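Local structure of glycerol dehydratase (Clostridium butyricum, 1R9D) at residues S29-L34 with V85-S90; I33-S38 with A52-H57; V358-L363 with D386-R391. The protein probably acts as a B12-independent glycyl-radical lyase that dehydrates glycerol to 3-hydroxypropionaldehyde. All blocks are in the same frame, centred on the assembly; numbering follows the deposited sequence.

Overall arrangement
Near the N terminus, helix 30-40 supplies one side of both interaction 1 and interaction 2, which share Ile33 and Leu34. Interaction 2 closes first, where the chain turns back after a short connection and helix 47-61 packs on 33-38. Interaction 1 closes the longer excursion, so the loop of interaction 2 lies wholly within its span, with 85-90 returning to the start of helix 30-40. The two contacts touch through Ile35, which meets Pro87 and Glu88. Interaction 3 comes later in the chain as a separate closure, pairing helices 357-369 and 386-397 around strand 375-380. Its centre is about 41 Å from that of interaction 1, across the chain's centre.

Interaction 1: S29-L34 with V85-S90; sequences SERAIL and VFPEFS
Arg31 reaches from the first turn of helix 30-40 across the loop 85-90 and loses more surface to this contact than any other residue. With CG anti to the backbone N (chi1 -175°) and the chain straight out to NE, its guanidinium is laid flat on the ring of Phe86, the two centres 3.8 Å apart and the planes 23° from parallel. The aliphatic part joins in: Arg31 CD makes a CH-pi contact 3.9 Å from the Phe86 centroid. At its edge, the guanidinium meets the Glu88 carboxylate end-on, nearly coplanar with it. Arg31 NH2 binds Glu88 OE1 at 2.7 Å and Arg31 NH1 binds Glu88 OE2 at 3.1 Å, each oxygen using its syn lone pair. Arg31 NH1 also donates to the backbone, reaching Val85 O at 3.2 Å along a bent path (142°).

The next residue, Ala32, sets its methyl against Val85, CB to CB at 3.9 Å. Beside this small apolar patch, water 1 joins the two backbones, accepting from Ala32 N at 3.1 Å and from Val85 N at 2.8 Å.

Arg31 NE donates a hydrogen bond to Ile276 O, and Arg51 forms a second salt bridge to Glu88 OE1. Every nitrogen of the buried guanidinium therefore has a hydrogen-bond acceptor, and the two arginines, one from helix 30-40 and one from helix 47-61, probably favour the ionised form of Glu88 on the loop.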
loop_
_atom_site.group_PDB
_atom_site.type_symbol
_atom_site.label_atom_id
_atom_site.label_comp_id
_atom_site.label_asym_id
_atom_site.label_seq_id
_atom_site.Cartn_x
_atom_site.Cartn_y
_atom_site.Cartn_z
ATOM N N SER A 29 -12.434 9.442 26.479
ATOM C CA SER A 29 -12.208 8.211 25.729
ATOM C C SER A 29 -13.221 7.822 24.653
ATOM O O SER A 29 -12.992 6.861 23.919
ATOM C CB SER A 29 -12.051 7.044 26.711
ATOM O OG SER A 29 -13.190 6.929 27.547
ATOM N N GLU A 30 -14.326 8.552 24.547
ATOM C CA GLU A 30 -15.346 8.231 23.551
ATOM C C GLU A 30 -14.793 7.979 22.144
ATOM O O GLU A 30 -15.026 6.916 21.557
ATOM C CB GLU A 30 -16.396 9.341 23.480
ATOM C CG GLU A 30 -17.491 9.287 24.551
ATOM C CD GLU A 30 -16.997 9.622 25.947
ATOM O OE1 GLU A 30 -16.063 10.444 26.070
ATOM O OE2 GLU A 30 -17.560 9.076 26.924
ATOM N N ARG A 31 -14.061 8.941 21.592
ATOM C CA ARG A 31 -13.529 8.754 20.245
ATOM C C ARG A 31 -12.653 7.511 20.119
ATOM O O ARG A 31 -12.789 6.747 19.163
ATOM C CB ARG A 31 -12.726 9.979 19.786
ATOM C CG ARG A 31 -12.261 9.852 18.326
ATOM C CD ARG A 31 -11.291 10.954 17.914
ATOM N NE ARG A 31 -10.881 10.818 16.512
ATOM C CZ ARG A 31 -10.002 9.929 16.058
ATOM N NH1 ARG A 31 -9.414 9.076 16.887
ATOM N NH2 ARG A 31 -9.707 9.895 14.763
ATOM N N ALA A 32 -11.761 7.304 21.082
ATOM C CA ALA A 32 -10.861 6.158 21.051
ATOM C C ALA A 32 -11.622 4.841 20.991
ATOM O O ALA A 32 -11.253 3.926 20.251
ATOM C CB ALA A 32 -9.950 6.174 22.271
ATOM N N ILE A 33 -12.682 4.744 21.784
ATOM C CA ILE A 33 -13.489 3.531 21.811
ATOM C C ILE A 33 -14.192 3.307 20.470
ATOM O O ILE A 33 -14.214 2.191 19.953
ATOM C CB ILE A 33 -14.543 3.595 22.954
ATOM C CG1 ILE A 33 -13.898 3.216 24.292
ATOM C CG2 ILE A 33 -15.687 2.625 22.680
ATOM C CD1 ILE A 33 -12.696 4.040 24.677
ATOM N N LEU A 34 -14.743 4.376 19.906
ATOM C CA LEU A 34 -15.460 4.294 18.641
ATOM C C LEU A 34 -14.607 3.931 17.425
ATOM O O LEU A 34 -15.019 3.111 16.604
ATOM C CB LEU A 34 -16.202 5.604 18.382
ATOM C CG LEU A 34 -17.368 5.898 19.331
ATOM C CD1 LEU A 34 -17.945 7.263 19.029
ATOM C CD2 LEU A 34 -18.444 4.823 19.175
ATOM N N VAL A 85 -8.821 11.103 22.191
ATOM C CA VAL A 85 -7.620 10.307 21.961
ATOM C C VAL A 85 -7.592 9.785 20.525
ATOM O O VAL A 85 -8.622 9.364 19.991
ATOM C CB VAL A 85 -7.567 9.121 22.949
ATOM C CG1 VAL A 85 -6.367 8.232 22.655
ATOM C CG2 VAL A 85 -7.490 9.652 24.371
ATOM N N PHE A 86 -6.411 9.826 19.909
ATOM C CA PHE A 86 -6.224 9.380 18.529
ATOM C C PHE A 86 -5.198 8.246 18.497
ATOM O O PHE A 86 -4.049 8.429 18.086
ATOM C CB PHE A 86 -5.761 10.569 17.666
ATOM C CG PHE A 86 -6.788 11.664 17.552
ATOM C CD1 PHE A 86 -7.148 12.424 18.666
ATOM C CD2 PHE A 86 -7.444 11.895 16.349
ATOM C CE1 PHE A 86 -8.145 13.389 18.580
ATOM C CE2 PHE A 86 -8.445 12.857 16.251
ATOM C CZ PHE A 86 -8.799 13.607 17.372
ATOM N N PRO A 87 -5.619 7.040 18.913
ATOM C CA PRO A 87 -4.783 5.841 18.969
ATOM C C PRO A 87 -4.217 5.340 17.648
ATOM O O PRO A 87 -3.284 4.544 17.650
ATOM C CB PRO A 87 -5.704 4.816 19.624
ATOM C CG PRO A 87 -7.036 5.194 19.073
ATOM C CD PRO A 87 -7.024 6.705 19.217
ATOM N N GLU A 88 -4.776 5.804 16.533
ATOM C CA GLU A 88 -4.313 5.376 15.216
ATOM C C GLU A 88 -2.909 5.871 14.887
ATOM O O GLU A 88 -2.239 5.306 14.021
ATOM C CB GLU A 88 -5.278 5.845 14.118
ATOM C CG GLU A 88 -5.421 7.359 13.987
ATOM C CD GLU A 88 -6.675 7.908 14.648
ATOM O OE1 GLU A 88 -7.490 8.535 13.940
ATOM O OE2 GLU A 88 -6.845 7.722 15.874
ATOM N N PHE A 89 -2.463 6.923 15.570
ATOM C CA PHE A 89 -1.131 7.472 15.325
ATOM C C PHE A 89 -0.115 6.913 16.318
ATOM O O PHE A 89 0.962 6.471 15.925
ATOM C CB PHE A 89 -1.187 8.999 15.385
ATOM C CG PHE A 89 -2.178 9.597 14.423
ATOM C CD1 PHE A 89 -3.242 10.366 14.882
ATOM C CD2 PHE A 89 -2.059 9.366 13.052
ATOM C CE1 PHE A 89 -4.180 10.897 13.992
ATOM C CE2 PHE A 89 -2.989 9.891 12.155
ATOM C CZ PHE A 89 -4.054 10.657 12.621
ATOM N N SER A 90 -0.464 6.935 17.602
ATOM C CA SER A 90 0.385 6.388 18.664
ATOM C C SER A 90 -0.487 6.341 19.912
ATOM O O SER A 90 -1.490 7.042 19.992
ATOM C CB SER A 90 1.612 7.270 18.930
ATOM O OG SER A 90 1.252 8.466 19.595
HETATM O O HOH W 1 -11.172 9.755 22.824
#

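Interaction 2: I33-S38 with A52-H57; sequences ILITES and ALALKH
Glu37 and His57 make the main polar link between helices 30-40 and 47-61. His57 NE2 donates to Glu37 OE1 at 2.7 Å, almost perfectly straight at 176° and in the imidazole plane. The carboxylate stands nearly perpendicular to the ring, and the donor meets OE1 from above the carboxylate plane. An extended Glu37 side chain, CG anti to the backbone N (chi1 164°), carries OE1 to this position. A second oxygen lies at the ring edge: Leu34 O is 3.2 Å from His57 CD2, while already accepting the helix bond from Ser38 N. Ser38 OG makes at most a weak bond to Leu53 O.

The remaining contacts are close packing. Ser38 OG presses on Ala54 CA at 3.3 Å, and Ser38 CB meets His57 CB at 3.9 Å. Alongside, Ile35 CG1 touches Ala54 CB at 4.0 Å, while Leu34 CD2 lies 3.9 Å from His57 NE2. Ile35 also packs on Pro87 and Glu88, which joins this interface to the loop 85-90.

The axes of 33-38 and 52-57 approach to 8.6 Å, and the small residues Ser38 and Ala54 have the nearest CA atoms. With these segments crossing at 135°, the two helices and their short connection form a splayed helical hairpin in the N-terminal part of this pyruvate formate-lyase-like chain.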
loop_
_atom_site.group_PDB
_atom_site.type_symbol
_atom_site.label_atom_id
_atom_site.label_comp_id
_atom_site.label_asym_id
_atom_site.label_seq_id
_atom_site.Cartn_x
_atom_site.Cartn_y
_atom_site.Cartn_z
ATOM N N ILE A 33 -12.682 4.744 21.784
ATOM C CA ILE A 33 -13.489 3.531 21.811
ATOM C C ILE A 33 -14.192 3.307 20.470
ATOM O O ILE A 33 -14.214 2.191 19.953
ATOM C CB ILE A 33 -14.543 3.595 22.954
ATOM C CG1 ILE A 33 -13.898 3.216 24.292
ATOM C CG2 ILE A 33 -15.687 2.625 22.680
ATOM C CD1 ILE A 33 -12.696 4.040 24.677
ATOM N N LEU A 34 -14.743 4.376 19.906
ATOM C CA LEU A 34 -15.460 4.294 18.641
ATOM C C LEU A 34 -14.607 3.931 17.425
ATOM O O LEU A 34 -15.019 3.111 16.604
ATOM C CB LEU A 34 -16.202 5.604 18.382
ATOM C CG LEU A 34 -17.368 5.898 19.331
ATOM C CD1 LEU A 34 -17.945 7.263 19.029
ATOM C CD2 LEU A 34 -18.444 4.823 19.175
ATOM N N ILE A 35 -13.426 4.529 17.292
ATOM C CA ILE A 35 -12.584 4.205 16.143
ATOM C C ILE A 35 -12.081 2.766 16.259
ATOM O O ILE A 35 -11.914 2.078 15.251
ATOM C CB ILE A 35 -11.383 5.190 16.009
ATOM C CG1 ILE A 35 -10.712 4.995 14.644
ATOM C CG2 ILE A 35 -10.379 4.963 17.132
ATOM C CD1 ILE A 35 -9.695 6.066 14.290
ATOM N N THR A 36 -11.860 2.307 17.489
ATOM C CA THR A 36 -11.393 0.943 17.731
ATOM C C THR A 36 -12.482 -0.044 17.310
ATOM O O THR A 36 -12.208 -1.066 16.680
ATOM C CB THR A 36 -11.060 0.727 19.230
ATOM O OG1 THR A 36 -9.983 1.597 19.612
ATOM C CG2 THR A 36 -10.652 -0.715 19.495
ATOM N N GLU A 37 -13.722 0.278 17.662
ATOM C CA GLU A 37 -14.860 -0.563 17.318
ATOM C C GLU A 37 -15.033 -0.644 15.801
ATOM O O GLU A 37 -15.285 -1.718 15.254
ATOM C CB GLU A 37 -16.129 -0.003 17.972
ATOM C CG GLU A 37 -17.432 -0.542 17.406
ATOM C CD GLU A 37 -18.640 -0.142 18.239
ATOM O OE1 GLU A 37 -18.746 1.049 18.616
ATOM O OE2 GLU A 37 -19.488 -1.021 18.512
ATOM N N SER A 38 -14.889 0.492 15.124
ATOM C CA SER A 38 -15.036 0.527 13.673
ATOM C C SER A 38 -13.948 -0.282 12.972
ATOM O O SER A 38 -14.247 -1.111 12.115
ATOM C CB SER A 38 -15.015 1.971 13.166
ATOM O OG SER A 38 -15.210 2.017 11.760
ATOM N N ALA A 52 -12.774 6.265 6.193
ATOM C CA ALA A 52 -14.076 6.875 5.939
ATOM C C ALA A 52 -15.144 6.273 6.854
ATOM O O ALA A 52 -15.931 6.998 7.463
ATOM C CB ALA A 52 -14.472 6.684 4.477
ATOM N N LEU A 53 -15.162 4.947 6.947
ATOM C CA LEU A 53 -16.137 4.246 7.786
ATOM C C LEU A 53 -15.928 4.538 9.270
ATOM O O LEU A 53 -16.881 4.525 10.052
ATOM C CB LEU A 53 -16.059 2.739 7.529
ATOM C CG LEU A 53 -16.465 2.320 6.113
ATOM C CD1 LEU A 53 -16.069 0.879 5.856
ATOM C CD2 LEU A 53 -17.967 2.512 5.938
ATOM N N ALA A 54 -14.682 4.800 9.658
ATOM C CA ALA A 54 -14.372 5.112 11.048
ATOM C C ALA A 54 -14.902 6.505 11.376
ATOM O O ALA A 54 -15.517 6.715 12.424
ATOM C CB ALA A 54 -12.866 5.050 11.284
ATOM N N LEU A 55 -14.664 7.464 10.483
ATOM C CA LEU A 55 -15.157 8.818 10.706
ATOM C C LEU A 55 -16.682 8.765 10.809
ATOM O O LEU A 55 -17.280 9.428 11.652
ATOM C CB LEU A 55 -14.730 9.751 9.562
ATOM C CG LEU A 55 -15.222 11.200 9.668
ATOM C CD1 LEU A 55 -14.745 11.807 10.979
ATOM C CD2 LEU A 55 -14.710 12.022 8.495
ATOM N N LYS A 56 -17.307 7.968 9.948
ATOM C CA LYS A 56 -18.763 7.814 9.958
ATOM C C LYS A 56 -19.238 7.296 11.317
ATOM O O LYS A 56 -20.159 7.854 11.918
ATOM C CB LYS A 56 -19.187 6.835 8.858
ATOM C CG LYS A 56 -20.673 6.496 8.817
ATOM C CD LYS A 56 -20.961 5.522 7.672
ATOM C CE LYS A 56 -22.454 5.311 7.438
ATOM N NZ LYS A 56 -23.120 4.579 8.549
ATOM N N HIS A 57 -18.597 6.234 11.801
ATOM C CA HIS A 57 -18.969 5.630 13.081
ATOM C C HIS A 57 -18.770 6.595 14.249
ATOM O O HIS A 57 -19.548 6.604 15.208
ATOM C CB HIS A 57 -18.149 4.363 13.318
ATOM C CG HIS A 57 -18.671 3.506 14.429
ATOM N ND1 HIS A 57 -19.946 2.982 14.425
ATOM C CD2 HIS A 57 -18.087 3.069 15.569
ATOM C CE1 HIS A 57 -20.125 2.257 15.515
ATOM N NE2 HIS A 57 -19.013 2.291 16.225
#

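Interaction 3: V358-L363 with D386-R391; sequences VSYMAL and DEFLLR
Where Tyr360 meets Phe388 and Leu363 meets Arg391, helical segments 358-363 and 386-391 run nearly parallel, 15° apart, their axes 11.2 Å from each other at closest approach. The matching CA atoms keep a steady spacing, 8.0 Å for Tyr360 to Phe388 and 7.9 Å for Leu363 to Arg391, a gap bridged by large side chains. Phe388 turns its edge toward the face of Tyr360 in an offset edge-to-face pair, ring centroids 5.8 Å apart and planes at 80°. The phenol end runs on over the start of the other helix, bringing Tyr360 OH within 3.3 Å of Glu387 CG.

The common direction of the helices fits the strand order. Strands 341-344, 375-380 and 404-407 are parallel neighbours, and helices 357-369 and 386-397 form the crossovers between them, a beta-alpha-beta-alpha-beta succession consistent with the half-barrel sheet of glycyl-radical enzymes. Leu363 and Phe388 both reach Val378 on the middle strand.

Arg391 contributes first through its methylenes: CG packs on Leu363 CD1 at 3.7 Å and sits at the edge of the Tyr360 ring. Bent at chi2 (61°), the chain then turns to bring Arg391 NE to water 2 at 2.8 Å, and this water donates to Tyr360 O. The Arg391 guanidinium forms salt bridges with Glu364 and Glu394. At the hydroxyl end of the phenol ring, near its plane, water 3 lies 2.6 Å from Tyr360 OH and donates to Glu387 OE2.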
loop_
_atom_site.group_PDB
_atom_site.type_symbol
_atom_site.label_atom_id
_atom_site.label_comp_id
_atom_site.label_asym_id
_atom_site.label_seq_id
_atom_site.Cartn_x
_atom_site.Cartn_y
_atom_site.Cartn_z
ATOM N N VAL A 358 -14.783 42.942 7.839
ATOM C CA VAL A 358 -14.489 41.773 8.665
ATOM C C VAL A 358 -13.045 41.812 9.155
ATOM O O VAL A 358 -12.738 41.297 10.230
ATOM C CB VAL A 358 -14.734 40.455 7.891
ATOM C CG1 VAL A 358 -14.391 39.260 8.769
ATOM C CG2 VAL A 358 -16.188 40.370 7.464
ATOM N N SER A 359 -12.162 42.424 8.371
ATOM C CA SER A 359 -10.760 42.535 8.770
ATOM C C SER A 359 -10.720 43.221 10.132
ATOM O O SER A 359 -10.045 42.764 11.052
ATOM C CB SER A 359 -9.963 43.394 7.780
ATOM O OG SER A 359 -10.051 42.917 6.450
ATOM N N TYR A 360 -11.450 44.328 10.248
ATOM C CA TYR A 360 -11.486 45.087 11.491
ATOM C C TYR A 360 -12.261 44.391 12.603
ATOM O O TYR A 360 -11.939 44.546 13.780
ATOM C CB TYR A 360 -12.060 46.485 11.233
ATOM C CG TYR A 360 -11.115 47.388 10.467
ATOM C CD1 TYR A 360 -11.341 47.700 9.127
ATOM C CD2 TYR A 360 -9.974 47.909 11.083
ATOM C CE1 TYR A 360 -10.447 48.514 8.411
ATOM C CE2 TYR A 360 -9.078 48.719 10.384
ATOM C CZ TYR A 360 -9.318 49.016 9.053
ATOM O OH TYR A 360 -8.430 49.820 8.372
ATOM N N MET A 361 -13.284 43.623 12.241
ATOM C CA MET A 361 -14.057 42.920 13.257
ATOM C C MET A 361 -13.222 41.821 13.895
ATOM O O MET A 361 -13.442 41.449 15.046
ATOM C CB MET A 361 -15.332 42.329 12.650
ATOM C CG MET A 361 -16.331 43.385 12.208
ATOM S SD MET A 361 -17.918 42.673 11.745
ATOM C CE MET A 361 -17.625 42.298 10.046
ATOM N N ALA A 362 -12.251 41.303 13.148
ATOM C CA ALA A 362 -11.386 40.258 13.675
ATOM C C ALA A 362 -10.485 40.868 14.740
ATOM O O ALA A 362 -10.255 40.271 15.795
ATOM C CB ALA A 362 -10.545 39.651 12.549
ATOM N N LEU A 363 -9.971 42.062 14.458
ATOM C CA LEU A 363 -9.109 42.755 15.408
ATOM C C LEU A 363 -9.930 43.074 16.661
ATOM O O LEU A 363 -9.450 42.946 17.784
ATOM C CB LEU A 363 -8.569 44.046 14.783
ATOM C CG LEU A 363 -7.676 43.888 13.538
ATOM C CD1 LEU A 363 -7.286 45.260 13.000
ATOM C CD2 LEU A 363 -6.432 43.099 13.896
ATOM N N ASP A 386 -2.882 53.204 6.196
ATOM C CA ASP A 386 -2.334 53.636 7.479
ATOM C C ASP A 386 -3.257 53.299 8.642
ATOM O O ASP A 386 -2.802 52.857 9.696
ATOM C CB ASP A 386 -2.062 55.145 7.483
ATOM C CG ASP A 386 -0.976 55.549 6.504
ATOM O OD1 ASP A 386 -0.015 54.771 6.319
ATOM O OD2 ASP A 386 -1.076 56.654 5.927
ATOM N N GLU A 387 -4.555 53.502 8.451
ATOM C CA GLU A 387 -5.521 53.224 9.508
ATOM C C GLU A 387 -5.513 51.756 9.930
ATOM O O GLU A 387 -5.785 51.437 11.088
ATOM C CB GLU A 387 -6.930 53.623 9.057
ATOM C CG GLU A 387 -7.394 52.921 7.794
ATOM C CD GLU A 387 -7.170 53.741 6.534
ATOM O OE1 GLU A 387 -6.129 54.434 6.427
ATOM O OE2 GLU A 387 -8.046 53.675 5.640
ATOM N N PHE A 388 -5.206 50.862 8.992
ATOM C CA PHE A 388 -5.175 49.434 9.292
ATOM C C PHE A 388 -3.973 49.098 10.172
ATOM O O PHE A 388 -4.107 48.432 11.195
ATOM C CB PHE A 388 -5.121 48.615 7.997
ATOM C CG PHE A 388 -5.106 47.124 8.219
ATOM C CD1 PHE A 388 -6.208 46.477 8.772
ATOM C CD2 PHE A 388 -3.989 46.367 7.872
ATOM C CE1 PHE A 388 -6.199 45.094 8.975
ATOM C CE2 PHE A 388 -3.970 44.984 8.070
ATOM C CZ PHE A 388 -5.078 44.346 8.623
ATOM N N LEU A 389 -2.795 49.562 9.768
ATOM C CA LEU A 389 -1.591 49.311 10.538
ATOM C C LEU A 389 -1.711 49.933 11.929
ATOM O O LEU A 389 -1.272 49.348 12.917
ATOM C CB LEU A 389 -0.360 49.873 9.807
ATOM C CG LEU A 389 0.985 49.685 10.517
ATOM C CD1 LEU A 389 1.185 48.224 10.889
ATOM C CD2 LEU A 389 2.107 50.165 9.609
ATOM N N LEU A 390 -2.311 51.118 12.012
ATOM C CA LEU A 390 -2.468 51.778 13.305
ATOM C C LEU A 390 -3.432 51.008 14.201
ATOM O O LEU A 390 -3.227 50.922 15.411
ATOM C CB LEU A 390 -2.946 53.219 13.114
ATOM C CG LEU A 390 -1.865 54.166 12.577
ATOM C CD1 LEU A 390 -2.457 55.543 12.304
ATOM C CD2 LEU A 390 -0.726 54.264 13.597
ATOM N N ARG A 391 -4.475 50.440 13.608
ATOM C CA ARG A 391 -5.435 49.668 14.387
ATOM C C ARG A 391 -4.749 48.413 14.913
ATOM O O ARG A 391 -4.997 47.986 16.037
ATOM C CB ARG A 391 -6.643 49.282 13.529
ATOM C CG ARG A 391 -7.795 48.671 14.325
ATOM C CD ARG A 391 -8.323 49.650 15.373
ATOM N NE ARG A 391 -9.577 49.192 15.970
ATOM C CZ ARG A 391 -10.200 49.812 16.969
ATOM N NH1 ARG A 391 -9.685 50.919 17.495
ATOM N NH2 ARG A 391 -11.348 49.337 17.435
HETATM O O HOH W 2 -11.208 47.126 14.906
HETATM O O HOH W 3 -8.824 50.511 5.906
#